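PDB 4GBM: CurM Sulfotransferase from Moorea producta, which probably transfers a sulfo group from the donor PAPS to an intermediate of curacin biosynthesis, and binds adenosine-3'-5'-diphosphate. Local coordinates for residues A[65-70]-A[138-143]; A[195-200]-A[300-305]. The protein carries 2 engineered substitutions. All coordinates share one frame; numbering follows the deposited sequence.

From the N terminus, interaction 1 opens in the loop after strand 58-59 and closes in the loop after strand 132-136, bringing together two loops that leave neighbouring parallel strands of the central sheet. Only then does interaction 2 begin, at helix 189-208, and it closes about a hundred residues later, when helix 297-305 packs back against that helix. The two loops neither nest nor cross. Their centres lie about 20 Å apart, yet Ala-141 of 138-143 rests on Ser-200 and Ile-204, so helix 189-208, one partner of interaction 2, also packs on the 138-143 segment of interaction 1: contacts in series along a chain can still touch in space.

Interaction 1 of 2, residues A[65-70]-A[138-143]; sequences HLLPFN and PTYAME. With ZN (zinc ion), chain F.
Leu-67 sets a methyl group squarely on the ring of Tyr-140, a CH-pi contact in which CD2 sits 3.9 Å from the centroid of the tyrosine ring and 2° from its normal. A type I beta turn from Leu-66 to Phe-69, closed by Phe-69 N to Leu-66 O, presents the leucine; the tyrosine stands on the short 3-10 segment 140-142. The two side chains cross at about a right angle. With CG of Leu-67 anti to the backbone N (chi1 -163°), the CD2 branch reaches the face. CB, directed at the other loop by the backbone, adds a contact of 3.8 Å with CE1 of Tyr-140. Pro-68 CD lies 4.3 Å from the same Tyr-140 CE1.

Two waters donate to Tyr-140 OH and accept from the backbone N atoms of His-65 and Leu-66; Asp-135 OD2 is a third partner. A phenylalanine at Tyr-140 would probably keep the methyl-on-ring packing but leave both waters and Asp-135 without their hydroxyl mate. The residue just before the turn, His-65, supplies a metal ligand: its ND1 binds zinc at 2.1 Å.

The contact joins loops following two adjacent parallel strands of the sulfotransferase sheet, 58-59 and 132-136. Around it, Leu-66 and Leu-67 pack on helix 117-128, Arg-149 of helix 144-153 donates a hydrogen bond from NH1 to Leu-67 O, and Ala-141 faces helix 189-208.

Interaction 2 of 2, residues A[195-200]-A[300-305]; sequences QVWAKS and QRIASQ
Trp-197 and Ile-302 carry an oblique helix-helix packing in which the C-terminal helix 297-305 closes on helix 189-208 of the P-loop-related alpha/beta fold of sulfotransferases. The axes of the two short segments approach to 10.2 Å and diverge by 52°, so contact is concentrated near the crossing, where Ala-198 and Ile-302 bring their CA atoms within 7.0 Å.

The two main side chains slide past each other in opposite directions. Trp-197 holds CG anti to its N (chi1 -176°), which sends the six-membered part of the indole across to the other helix. There CZ3 of Trp-197 meets CG2 of Ile-302 at 3.9 Å, an inclined approach rather than a stack, while its neighbour CH2 comes edge-on, near the ring plane, to the backbone N of Ala-303 at 4.0 Å. The methyl of Ala-303 lies slightly farther from the same corner of the ring.

Ile-302 divides its branches between two partners: CG2 goes to the indole, and the longer CG1 arm, anti to the carbonyl carbon, carries CD1 toward Ala-198. The small alanine lets that arm approach the backbone of helix 189-208 itself. At its other end the indole is fixed by NE1, which is hydrogen-bonded to Arg-164 O, and Pro-166 and Val-169 of helix 166-175 pack against the ring. Thr-299, one turn before Ala-303, also touches both Trp-197 and Ala-198.

No hydrogen bond joins the two segments, and their tightest approach is apolar carbon on carbonyl oxygen, with Ile-302 CD1 3.5 Å from Ala-198 O.

Interaction 1 of 2, residues A[65-70]-A[138-143]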
loop_
_atom_site.group_PDB
_atom_site.type_symbol
_atom_site.label_atom_id
_atom_site.label_comp_id
_atom_site.label_asym_id
_atom_site.label_seq_id
_atom_site.Cartn_x
_atom_site.Cartn_y
_atom_site.Cartn_z
ATOM N N HIS A 65 -1.716 8.911 -4.128
ATOM C CA HIS A 65 -1.696 10.084 -3.234
ATOM C C HIS A 65 -2.940 10.982 -3.378
ATOM O O HIS A 65 -2.840 12.213 -3.351
ATOM C CB HIS A 65 -0.403 10.906 -3.417
ATOM C CG HIS A 65 0.850 10.079 -3.419
ATOM N ND1 HIS A 65 1.386 9.540 -2.273
ATOM C CD2 HIS A 65 1.669 9.702 -4.429
ATOM C CE1 HIS A 65 2.487 8.874 -2.571
ATOM N NE2 HIS A 65 2.674 8.947 -3.875
ATOM N N LEU A 66 -4.105 10.352 -3.502
ATOM C CA LEU A 66 -5.374 11.075 -3.610
ATOM C C LEU A 66 -6.115 11.113 -2.273
ATOM O O LEU A 66 -6.528 12.184 -1.817
ATOM C CB LEU A 66 -6.260 10.435 -4.680
ATOM C CG LEU A 66 -5.805 10.532 -6.143
ATOM C CD1 LEU A 66 -6.691 9.662 -7.010
ATOM C CD2 LEU A 66 -5.823 11.975 -6.637
ATOM N N LEU A 67 -6.247 9.943 -1.643
ATOM C CA LEU A 67 -7.075 9.782 -0.441
ATOM C C LEU A 67 -6.848 10.805 0.690
ATOM O O LEU A 67 -7.815 11.201 1.342
ATOM C CB LEU A 67 -6.987 8.346 0.099
ATOM C CG LEU A 67 -8.071 7.910 1.091
ATOM C CD1 LEU A 67 -9.469 7.947 0.456
ATOM C CD2 LEU A 67 -7.746 6.523 1.615
ATOM N N PRO A 68 -5.590 11.247 0.929
ATOM C CA PRO A 68 -5.395 12.216 2.017
ATOM C C PRO A 68 -5.933 13.636 1.764
ATOM O O PRO A 68 -5.965 14.444 2.696
ATOM C CB PRO A 68 -3.867 12.269 2.171
ATOM C CG PRO A 68 -3.368 11.012 1.543
ATOM C CD PRO A 68 -4.298 10.779 0.395
ATOM N N PHE A 69 -6.357 13.939 0.535
ATOM C CA PHE A 69 -6.701 15.318 0.149
ATOM C C PHE A 69 -8.159 15.492 -0.263
ATOM O O PHE A 69 -8.795 14.543 -0.727
ATOM C CB PHE A 69 -5.789 15.788 -0.983
ATOM C CG PHE A 69 -4.329 15.617 -0.684
ATOM C CD1 PHE A 69 -3.684 16.483 0.198
ATOM C CD2 PHE A 69 -3.604 14.583 -1.259
ATOM C CE1 PHE A 69 -2.338 16.322 0.491
ATOM C CE2 PHE A 69 -2.252 14.419 -0.975
ATOM C CZ PHE A 69 -1.622 15.290 -0.097
ATOM N N ASN A 70 -8.685 16.703 -0.097
ATOM C CA ASN A 70 -10.057 16.986 -0.517
ATOM C C ASN A 70 -10.163 17.446 -1.968
ATOM O O ASN A 70 -11.127 17.110 -2.655
ATOM C CB ASN A 70 -10.716 18.013 0.410
ATOM C CG ASN A 70 -10.971 17.462 1.804
ATOM O OD1 ASN A 70 -11.381 16.310 1.967
ATOM N ND2 ASN A 70 -10.731 18.285 2.816
ATOM N N PRO A 138 1.106 2.548 2.454
ATOM C CA PRO A 138 1.302 2.348 3.892
ATOM C C PRO A 138 0.986 3.597 4.717
ATOM O O PRO A 138 0.735 3.498 5.926
ATOM C CB PRO A 138 2.790 1.994 4.003
ATOM C CG PRO A 138 3.151 1.458 2.691
ATOM C CD PRO A 138 2.329 2.251 1.691
ATOM N N THR A 139 0.964 4.760 4.075
ATOM C CA THR A 139 0.740 6.003 4.807
ATOM C C THR A 139 -0.709 6.165 5.299
ATOM O O THR A 139 -0.953 6.923 6.251
ATOM C CB THR A 139 1.179 7.242 4.000
ATOM O OG1 THR A 139 0.345 7.385 2.854
ATOM C CG2 THR A 139 2.625 7.111 3.564
ATOM N N TYR A 140 -1.660 5.458 4.674
ATOM C CA TYR A 140 -3.079 5.571 5.075
ATOM C C TYR A 140 -3.272 5.204 6.544
ATOM O O TYR A 140 -4.036 5.852 7.257
ATOM C CB TYR A 140 -3.995 4.684 4.224
ATOM C CG TYR A 140 -4.011 4.986 2.742
ATOM C CD1 TYR A 140 -3.665 6.251 2.251
ATOM C CD2 TYR A 140 -4.400 4.004 1.828
ATOM C CE1 TYR A 140 -3.694 6.514 0.872
ATOM C CE2 TYR A 140 -4.420 4.255 0.459
ATOM C CZ TYR A 140 -4.070 5.516 -0.006
ATOM O OH TYR A 140 -4.088 5.763 -1.359
ATOM N N ALA A 141 -2.551 4.170 6.985
ATOM C CA ALA A 141 -2.697 3.642 8.341
ATOM C C ALA A 141 -2.116 4.553 9.414
ATOM O O ALA A 141 -2.366 4.350 10.596
ATOM C CB ALA A 141 -2.077 2.263 8.431
ATOM N N MET A 142 -1.359 5.566 9.002
ATOM C CA MET A 142 -0.748 6.500 9.947
ATOM C C MET A 142 -1.732 7.530 10.490
ATOM O O MET A 142 -1.468 8.167 11.509
ATOM C CB MET A 142 0.454 7.199 9.308
ATOM C CG MET A 142 1.571 6.248 8.922
ATOM S SD MET A 142 2.259 5.396 10.352
ATOM C CE MET A 142 3.281 6.676 11.081
ATOM N N GLU A 143 -2.866 7.692 9.812
ATOM C CA GLU A 143 -3.862 8.688 10.211
ATOM C C GLU A 143 -5.273 8.111 10.177
ATOM O O GLU A 143 -5.799 7.842 9.094
ATOM C CB GLU A 143 -3.797 9.921 9.296
ATOM C CG GLU A 143 -2.521 10.761 9.406
ATOM C CD GLU A 143 -2.362 11.464 10.750
ATOM O OE1 GLU A 143 -1.216 11.850 11.076
ATOM O OE2 GLU A 143 -3.364 11.633 11.484
HETATM ZN ZN ZN F . 0.837 9.825 -0.236
HETATM O O HOH W 1 -1.459 6.718 -2.216
HETATM O O HOH W 2 -4.920 7.658 -2.960
HETATM O O HOH W 3 2.578 9.268 0.882
#

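Interaction 2 of 2, residues A[195-200]-A[300-305]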
loop_
_atom_site.group_PDB
_atom_site.type_symbol
_atom_site.label_atom_id
_atom_site.label_comp_id
_atom_site.label_asym_id
_atom_site.label_seq_id
_atom_site.Cartn_x
_atom_site.Cartn_y
_atom_site.Cartn_z
ATOM N N GLN A 195 7.292 2.554 16.851
ATOM C CA GLN A 195 6.082 3.370 16.966
ATOM C C GLN A 195 5.308 3.390 15.645
ATOM O O GLN A 195 4.078 3.343 15.645
ATOM C CB GLN A 195 6.429 4.789 17.426
ATOM C CG GLN A 195 5.234 5.724 17.542
ATOM C CD GLN A 195 5.618 7.091 18.069
ATOM O OE1 GLN A 195 5.994 7.240 19.234
ATOM N NE2 GLN A 195 5.517 8.103 17.214
ATOM N N VAL A 196 6.017 3.452 14.517
ATOM C CA VAL A 196 5.347 3.422 13.213
ATOM C C VAL A 196 4.599 2.094 13.011
ATOM O O VAL A 196 3.429 2.087 12.619
ATOM C CB VAL A 196 6.325 3.711 12.047
ATOM C CG1 VAL A 196 5.662 3.442 10.711
ATOM C CG2 VAL A 196 6.790 5.157 12.107
ATOM N N TRP A 197 5.254 0.979 13.328
ATOM C CA TRP A 197 4.612 -0.331 13.212
ATOM C C TRP A 197 3.419 -0.453 14.168
ATOM O O TRP A 197 2.346 -0.911 13.772
ATOM C CB TRP A 197 5.625 -1.458 13.458
ATOM C CG TRP A 197 5.040 -2.830 13.252
ATOM C CD1 TRP A 197 5.001 -3.535 12.078
ATOM C CD2 TRP A 197 4.408 -3.662 14.240
ATOM N NE1 TRP A 197 4.380 -4.746 12.272
ATOM C CE2 TRP A 197 4.006 -4.851 13.588
ATOM C CE3 TRP A 197 4.143 -3.516 15.612
ATOM C CZ2 TRP A 197 3.351 -5.891 14.260
ATOM C CZ3 TRP A 197 3.494 -4.548 16.280
ATOM C CH2 TRP A 197 3.107 -5.723 15.602
ATOM N N ALA A 198 3.606 -0.017 15.416
ATOM C CA ALA A 198 2.564 -0.129 16.440
ATOM C C ALA A 198 1.357 0.753 16.127
ATOM O O ALA A 198 0.213 0.286 16.196
ATOM C CB ALA A 198 3.131 0.209 17.825
ATOM N N LYS A 199 1.614 2.014 15.769
ATOM C CA LYS A 199 0.531 2.961 15.486
ATOM C C LYS A 199 -0.250 2.572 14.231
ATOM O O LYS A 199 -1.490 2.587 14.242
ATOM C CB LYS A 199 1.058 4.400 15.387
ATOM C CG LYS A 199 0.013 5.423 14.967
ATOM C CD LYS A 199 0.489 6.852 15.175
ATOM C CE LYS A 199 -0.419 7.850 14.461
ATOM N NZ LYS A 199 -1.876 7.706 14.793
ATOM N N SER A 200 0.462 2.219 13.160
ATOM C CA SER A 200 -0.175 1.805 11.910
ATOM C C SER A 200 -1.083 0.608 12.150
ATOM O O SER A 200 -2.242 0.598 11.741
ATOM C CB SER A 200 0.873 1.457 10.852
ATOM O OG SER A 200 1.683 2.576 10.552
ATOM N N GLN A 300 4.209 -5.323 22.253
ATOM C CA GLN A 300 4.095 -6.767 22.472
ATOM C C GLN A 300 2.632 -7.217 22.476
ATOM O O GLN A 300 2.310 -8.291 21.962
ATOM C CB GLN A 300 4.776 -7.193 23.764
ATOM C CG GLN A 300 6.269 -6.948 23.777
ATOM C CD GLN A 300 6.975 -7.677 24.898
ATOM O OE1 GLN A 300 6.445 -8.635 25.467
ATOM N NE2 GLN A 300 8.189 -7.242 25.210
ATOM N N ARG A 301 1.745 -6.393 23.028
ATOM C CA ARG A 301 0.319 -6.746 23.049
ATOM C C ARG A 301 -0.290 -6.771 21.643
ATOM O O ARG A 301 -1.096 -7.652 21.328
ATOM C CB ARG A 301 -0.472 -5.841 23.999
ATOM C CG ARG A 301 -0.052 -6.025 25.445
ATOM C CD ARG A 301 -0.932 -5.280 26.428
ATOM N NE ARG A 301 -0.261 -5.216 27.725
ATOM C CZ ARG A 301 0.379 -4.147 28.193
ATOM N NH1 ARG A 301 0.981 -4.212 29.378
ATOM N NH2 ARG A 301 0.412 -3.016 27.488
ATOM N N ILE A 302 0.112 -5.817 20.803
ATOM C CA ILE A 302 -0.309 -5.798 19.396
ATOM C C ILE A 302 0.208 -7.043 18.679
ATOM O O ILE A 302 -0.541 -7.700 17.939
ATOM C CB ILE A 302 0.146 -4.497 18.667
ATOM C CG1 ILE A 302 -0.484 -3.266 19.326
ATOM C CG2 ILE A 302 -0.254 -4.526 17.187
ATOM C CD1 ILE A 302 0.163 -1.951 18.900
ATOM N N ALA A 303 1.476 -7.380 18.917
ATOM C CA ALA A 303 2.076 -8.577 18.315
ATOM C C ALA A 303 1.305 -9.833 18.713
ATOM O O ALA A 303 1.075 -10.712 17.878
ATOM C CB ALA A 303 3.552 -8.694 18.699
ATOM N N SER A 304 0.904 -9.898 19.983
ATOM C CA SER A 304 0.123 -11.025 20.495
ATOM C C SER A 304 -1.230 -11.119 19.799
ATOM O O SER A 304 -1.666 -12.213 19.408
ATOM C CB SER A 304 -0.063 -10.912 22.009
ATOM O OG SER A 304 1.174 -11.063 22.680
ATOM N N GLN A 305 -1.890 -9.974 19.627
ATOM C CA GLN A 305 -3.188 -9.958 18.950
ATOM C C GLN A 305 -3.062 -10.462 17.519
ATOM O O GLN A 305 -3.972 -11.123 17.005
ATOM C CB GLN A 305 -3.840 -8.573 18.962
ATOM C CG GLN A 305 -5.294 -8.638 18.500
ATOM C CD GLN A 305 -6.004 -7.299 18.453
ATOM O OE1 GLN A 305 -5.574 -6.319 19.068
ATOM N NE2 GLN A 305 -7.120 -7.259 17.731
#